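Local structure of dienelactone hydrolase (Anabaena variabilis, 2O2G) at residues Ile30-Ser44 with Asp110-Gly124. The protein is probably a hydrolase of the dienelactone hydrolase family, with the alpha/beta-hydrolase fold, whose natural substrate is not established. Residues are numbered along the deposited sequence; the frame is centred on the assembly and turned at random. Where two conformers were deposited one is given.
Sequences IPNGATGIVLFAHGS and DTQHLKVGYFGASTG. With SO4 (sulfate ion), chain B.
F40 and F119 meet obliquely on one face of the parallel pair 36-41 and 115-121, adjacent central strands of the alpha/beta-hydrolase sheet. Their planes lie at 40°, with F40 CD2 3.5 Å from F119 CD1, while F119 CB sits over the F40 ring face as a CH-pi contact and 3.7 Å from V38 CG1. With CG of F119 anti to its own nitrogen (chi1 -178°), the ring swings beside F40 CD2 and CE2. An alanine here would keep CB over F40 but is likely to leave F40 CD2 and CE2 without their aromatic neighbour. On the other face, L39 and Y118 point the same way side by side, L39 CD2 reaching Y118 CE1 obliquely at 3.9 Å; the Y118 hydroxyl is hydrogen-bonded to T102 OG1 of helix 91-107. I37 lies alongside V116 and crosses L114 at about a right angle, its CG2 3.8 Å from both L114 CB and V116 CG2. Seven backbone bonds, from K115 N to T35 O up to A121 N to A41 O, join the strands. Beyond them S122, at phi 51°, fits a nucleophile elbow, consistent with a catalytic serine; its OG is hydrogen-bonded to R145 NH2. G43 N donates to O1 of a sulfate, probably from the crystallisation liquor, at 2.9 Å. S44 OG, also hydrogen-bonded to R88 O, and T123 OG1 share a hydrogen bond of 2.5 Å.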
loop_
_atom_site.group_PDB
_atom_site.type_symbol
_atom_site.label_atom_id
_atom_site.label_comp_id
_atom_site.label_asym_id
_atom_site.label_seq_id
_atom_site.Cartn_x
_atom_site.Cartn_y
_atom_site.Cartn_z
ATOM N N ILE A 30 1.853 -16.209 -1.612
ATOM C CA ILE A 30 1.134 -16.594 -0.384
ATOM C C ILE A 30 1.934 -17.633 0.373
ATOM O O ILE A 30 1.879 -18.819 0.015
ATOM C CB ILE A 30 -0.255 -17.218 -0.684
ATOM C CG1 ILE A 30 -1.135 -16.258 -1.471
ATOM C CG2 ILE A 30 -0.980 -17.577 0.656
ATOM C CD1 ILE A 30 -2.416 -16.859 -2.014
ATOM N N PRO A 31 2.728 -17.208 1.367
ATOM C CA PRO A 31 3.457 -18.278 2.073
ATOM C C PRO A 31 2.545 -19.263 2.787
ATOM O O PRO A 31 1.447 -18.910 3.173
ATOM C CB PRO A 31 4.286 -17.520 3.117
ATOM C CG PRO A 31 4.303 -16.053 2.669
ATOM C CD PRO A 31 3.041 -15.863 1.904
ATOM N N ASN A 32 3.034 -20.478 3.003
ATOM C CA ASN A 32 2.265 -21.504 3.707
ATOM C C ASN A 32 1.852 -20.992 5.077
ATOM O O ASN A 32 2.650 -20.347 5.768
ATOM C CB ASN A 32 3.094 -22.792 3.846
ATOM C CG ASN A 32 3.385 -23.447 2.504
ATOM O OD1 ASN A 32 2.682 -23.204 1.524
ATOM N ND2 ASN A 32 4.423 -24.289 2.457
ATOM N N GLY A 33 0.611 -21.260 5.464
ATOM C CA GLY A 33 0.103 -20.820 6.754
ATOM C C GLY A 33 -0.194 -19.334 6.891
ATOM O O GLY A 33 -0.446 -18.858 8.002
ATOM N N ALA A 34 -0.189 -18.585 5.791
ATOM C CA ALA A 34 -0.459 -17.147 5.894
ATOM C C ALA A 34 -1.915 -16.857 6.280
ATOM O O ALA A 34 -2.844 -17.541 5.851
ATOM C CB ALA A 34 -0.103 -16.399 4.585
ATOM N N THR A 35 -2.064 -15.825 7.091
ATOM C CA THR A 35 -3.357 -15.331 7.558
ATOM C C THR A 35 -3.654 -13.890 7.067
ATOM O O THR A 35 -4.813 -13.510 6.995
ATOM C CB THR A 35 -3.428 -15.354 9.094
ATOM O OG1 THR A 35 -2.533 -14.376 9.637
ATOM C CG2 THR A 35 -3.047 -16.724 9.625
ATOM N N GLY A 36 -2.626 -13.114 6.726
ATOM C CA GLY A 36 -2.810 -11.747 6.249
ATOM C C GLY A 36 -2.229 -11.568 4.867
ATOM O O GLY A 36 -1.329 -12.333 4.463
ATOM N N ILE A 37 -2.784 -10.602 4.120
ATOM C CA ILE A 37 -2.239 -10.260 2.825
ATOM C C ILE A 37 -2.116 -8.744 2.732
ATOM O O ILE A 37 -3.033 -8.000 3.121
ATOM C CB ILE A 37 -3.055 -10.832 1.652
ATOM C CG1 ILE A 37 -2.267 -10.654 0.337
ATOM C CG2 ILE A 37 -4.435 -10.212 1.579
ATOM C CD1 ILE A 37 -2.783 -11.501 -0.802
ATOM N N VAL A 38 -0.965 -8.314 2.228
ATOM C CA VAL A 38 -0.679 -6.908 2.037
ATOM C C VAL A 38 -0.763 -6.526 0.553
ATOM O O VAL A 38 0.020 -7.000 -0.285
ATOM C CB VAL A 38 0.703 -6.588 2.577
ATOM C CG1 VAL A 38 1.033 -5.107 2.366
ATOM C CG2 VAL A 38 0.769 -6.990 4.058
ATOM N N LEU A 39 -1.728 -5.672 0.245
ATOM C CA LEU A 39 -1.895 -5.143 -1.082
ATOM C C LEU A 39 -1.093 -3.839 -1.178
ATOM O O LEU A 39 -1.278 -2.921 -0.358
ATOM C CB LEU A 39 -3.361 -4.912 -1.368
ATOM C CG LEU A 39 -3.785 -4.397 -2.755
ATOM C CD1 LEU A 39 -3.438 -5.267 -3.940
ATOM C CD2 LEU A 39 -5.263 -4.236 -2.729
ATOM N N PHE A 40 -0.205 -3.763 -2.174
ATOM C CA PHE A 40 0.666 -2.594 -2.381
ATOM C C PHE A 40 0.150 -1.578 -3.392
ATOM O O PHE A 40 -0.191 -1.961 -4.475
ATOM C CB PHE A 40 2.034 -3.041 -2.891
ATOM C CG PHE A 40 2.894 -3.640 -1.864
ATOM C CD1 PHE A 40 2.620 -4.895 -1.367
ATOM C CD2 PHE A 40 4.035 -2.975 -1.418
ATOM C CE1 PHE A 40 3.438 -5.462 -0.417
ATOM C CE2 PHE A 40 4.863 -3.554 -0.486
ATOM C CZ PHE A 40 4.556 -4.784 0.029
ATOM N N ALA A 41 0.051 -0.306 -3.002
ATOM C CA ALA A 41 -0.291 0.805 -3.885
ATOM C C ALA A 41 1.035 1.465 -4.190
ATOM O O ALA A 41 1.653 2.026 -3.295
ATOM C CB ALA A 41 -1.205 1.793 -3.183
ATOM N N HIS A 42 1.484 1.370 -5.433
ATOM C CA HIS A 42 2.761 1.916 -5.848
ATOM C C HIS A 42 2.625 3.417 -6.024
ATOM O O HIS A 42 1.501 3.962 -6.044
ATOM C CB HIS A 42 3.264 1.217 -7.144
ATOM C CG HIS A 42 2.332 1.365 -8.325
ATOM N ND1 HIS A 42 2.124 2.568 -8.973
ATOM C CD2 HIS A 42 1.547 0.461 -8.963
ATOM C CE1 HIS A 42 1.249 2.394 -9.953
ATOM N NE2 HIS A 42 0.897 1.121 -9.980
ATOM N N GLY A 43 3.753 4.106 -6.082
ATOM C CA GLY A 43 3.728 5.577 -6.309
ATOM C C GLY A 43 3.484 5.923 -7.758
ATOM O O GLY A 43 3.492 5.030 -8.640
ATOM N N SER A 44 3.313 7.223 -8.012
ATOM C CA SER A 44 2.970 7.723 -9.323
ATOM C C SER A 44 4.081 7.464 -10.301
ATOM O O SER A 44 5.226 7.834 -10.037
ATOM C CB SER A 44 2.679 9.228 -9.283
ATOM O OG SER A 44 1.612 9.511 -8.404
ATOM N N ASP A 110 -8.627 -18.646 -3.550
ATOM C CA ASP A 110 -7.238 -18.787 -3.077
ATOM C C ASP A 110 -6.843 -17.776 -1.992
ATOM O O ASP A 110 -5.911 -18.017 -1.215
ATOM C CB ASP A 110 -6.250 -18.604 -4.229
ATOM C CG ASP A 110 -6.324 -19.707 -5.254
ATOM O OD1 ASP A 110 -6.875 -20.776 -4.948
ATOM O OD2 ASP A 110 -5.842 -19.471 -6.388
ATOM N N THR A 111 -7.520 -16.640 -1.949
ATOM C CA THR A 111 -7.184 -15.595 -0.969
ATOM C C THR A 111 -8.293 -15.126 -0.054
ATOM O O THR A 111 -8.036 -14.289 0.819
ATOM C CB THR A 111 -6.674 -14.334 -1.705
ATOM O OG1 THR A 111 -7.686 -13.888 -2.636
ATOM C CG2 THR A 111 -5.386 -14.671 -2.436
ATOM N N GLN A 112 -9.500 -15.673 -0.213
ATOM C CA GLN A 112 -10.680 -15.219 0.557
ATOM C C GLN A 112 -10.527 -15.207 2.076
ATOM O O GLN A 112 -11.142 -14.395 2.781
ATOM C CB GLN A 112 -11.920 -16.039 0.156
ATOM C CG GLN A 112 -11.815 -17.562 0.377
ATOM C CD GLN A 112 -12.988 -18.297 -0.209
ATOM O OE1 GLN A 112 -13.778 -17.721 -0.946
ATOM N NE2 GLN A 112 -13.089 -19.577 0.085
ATOM N N HIS A 113 -9.706 -16.115 2.572
ATOM C CA HIS A 113 -9.431 -16.247 3.993
ATOM C C HIS A 113 -8.403 -15.247 4.508
ATOM O O HIS A 113 -8.202 -15.153 5.721
ATOM C CB HIS A 113 -8.889 -17.639 4.275
ATOM C CG HIS A 113 -7.543 -17.905 3.659
ATOM N ND1 HIS A 113 -7.370 -18.121 2.304
ATOM C CD2 HIS A 113 -6.315 -18.038 4.220
ATOM C CE1 HIS A 113 -6.092 -18.364 2.061
ATOM N NE2 HIS A 113 -5.428 -18.309 3.201
ATOM N N LEU A 114 -7.738 -14.503 3.613
ATOM C CA LEU A 114 -6.675 -13.620 4.065
ATOM C C LEU A 114 -7.154 -12.244 4.524
ATOM O O LEU A 114 -8.001 -11.623 3.879
ATOM C CB LEU A 114 -5.615 -13.493 2.972
ATOM C CG LEU A 114 -4.901 -14.802 2.585
ATOM C CD1 LEU A 114 -4.167 -14.617 1.264
ATOM C CD2 LEU A 114 -3.939 -15.293 3.680
ATOM N N LYS A 115 -6.596 -11.761 5.633
ATOM C CA LYS A 115 -6.930 -10.409 6.120
ATOM C C LYS A 115 -6.146 -9.354 5.331
ATOM O O LYS A 115 -4.902 -9.320 5.329
ATOM C CB LYS A 115 -6.748 -10.260 7.629
ATOM C CG LYS A 115 -7.901 -10.876 8.450
ATOM C CD LYS A 115 -7.877 -12.349 8.497
ATOM C CE LYS A 115 -9.168 -12.924 9.084
ATOM N NZ LYS A 115 -9.544 -12.280 10.354
ATOM N N VAL A 116 -6.888 -8.458 4.694
ATOM C CA VAL A 116 -6.266 -7.480 3.839
ATOM C C VAL A 116 -5.719 -6.277 4.574
ATOM O O VAL A 116 -6.394 -5.682 5.409
ATOM C CB VAL A 116 -7.191 -6.988 2.715
ATOM C CG1 VAL A 116 -6.500 -5.897 1.885
ATOM C CG2 VAL A 116 -7.604 -8.155 1.795
ATOM N N GLY A 117 -4.479 -5.927 4.223
ATOM C CA GLY A 117 -3.837 -4.699 4.688
ATOM C C GLY A 117 -3.290 -3.956 3.469
ATOM O O GLY A 117 -3.024 -4.558 2.435
ATOM N N TYR A 118 -3.062 -2.652 3.598
ATOM C CA TYR A 118 -2.527 -1.879 2.488
ATOM C C TYR A 118 -1.158 -1.284 2.816
ATOM O O TYR A 118 -0.900 -0.817 3.975
ATOM C CB TYR A 118 -3.430 -0.702 2.107
ATOM C CG TYR A 118 -4.832 -0.971 1.575
ATOM C CD1 TYR A 118 -5.175 -2.132 0.912
ATOM C CD2 TYR A 118 -5.779 0.032 1.648
ATOM C CE1 TYR A 118 -6.455 -2.308 0.410
ATOM C CE2 TYR A 118 -7.047 -0.116 1.130
ATOM C CZ TYR A 118 -7.390 -1.269 0.511
ATOM O OH TYR A 118 -8.677 -1.357 0.033
ATOM N N PHE A 119 -0.279 -1.337 1.826
ATOM C CA PHE A 119 1.027 -0.682 1.906
ATOM C C PHE A 119 1.032 0.297 0.774
ATOM O O PHE A 119 1.149 -0.107 -0.385
ATOM C CB PHE A 119 2.207 -1.650 1.834
ATOM C CG PHE A 119 3.554 -0.953 1.969
ATOM C CD1 PHE A 119 4.161 -0.342 0.870
ATOM C CD2 PHE A 119 4.203 -0.888 3.188
ATOM C CE1 PHE A 119 5.415 0.324 1.010
ATOM C CE2 PHE A 119 5.440 -0.198 3.339
ATOM C CZ PHE A 119 6.037 0.399 2.270
ATOM N N GLY A 120 0.900 1.589 1.093
ATOM C CA GLY A 120 0.839 2.596 0.080
ATOM C C GLY A 120 2.122 3.393 0.045
ATOM O O GLY A 120 2.516 3.919 1.079
ATOM N N ALA A 121 2.743 3.498 -1.137
ATOM C CA ALA A 121 4.025 4.183 -1.302
ATOM C C ALA A 121 3.857 5.550 -1.968
ATOM O O ALA A 121 3.210 5.661 -3.035
ATOM C CB ALA A 121 4.965 3.330 -2.123
ATOM N N SER A 122 4.438 6.564 -1.342
ATOM C CA SER A 122 4.395 7.924 -1.865
ATOM C C SER A 122 2.942 8.317 -2.190
ATOM O O SER A 122 2.116 8.293 -1.299
ATOM C CB SER A 122 5.342 8.046 -3.056
ATOM O OG SER A 122 6.664 7.738 -2.657
ATOM N N THR A 123 2.598 8.657 -3.440
ATOM C CA THR A 123 1.184 8.981 -3.763
ATOM C C THR A 123 0.186 7.811 -3.469
ATOM O O THR A 123 -1.031 8.039 -3.259
ATOM C CB THR A 123 0.989 9.465 -5.236
ATOM O OG1 THR A 123 1.423 8.445 -6.144
ATOM C CG2 THR A 123 1.734 10.758 -5.493
ATOM N N GLY A 124 0.690 6.576 -3.442
ATOM C CA GLY A 124 -0.120 5.408 -3.064
ATOM C C GLY A 124 -0.702 5.470 -1.648
ATOM O O GLY A 124 -1.789 4.909 -1.374
HETATM S S SO4 B . 7.480 3.459 -5.382
HETATM O O1 SO4 B . 6.227 2.740 -5.521
HETATM O O2 SO4 B . 8.118 3.395 -6.666
HETATM O O3 SO4 B . 8.301 2.700 -4.459
HETATM O O4 SO4 B . 7.296 4.827 -4.913
HETATM O O HOH W 1 -2.638 -18.830 3.681
HETATM O O HOH W 2 0.024 6.063 -6.772
HETATM O O HOH W 3 4.680 8.823 -6.093
#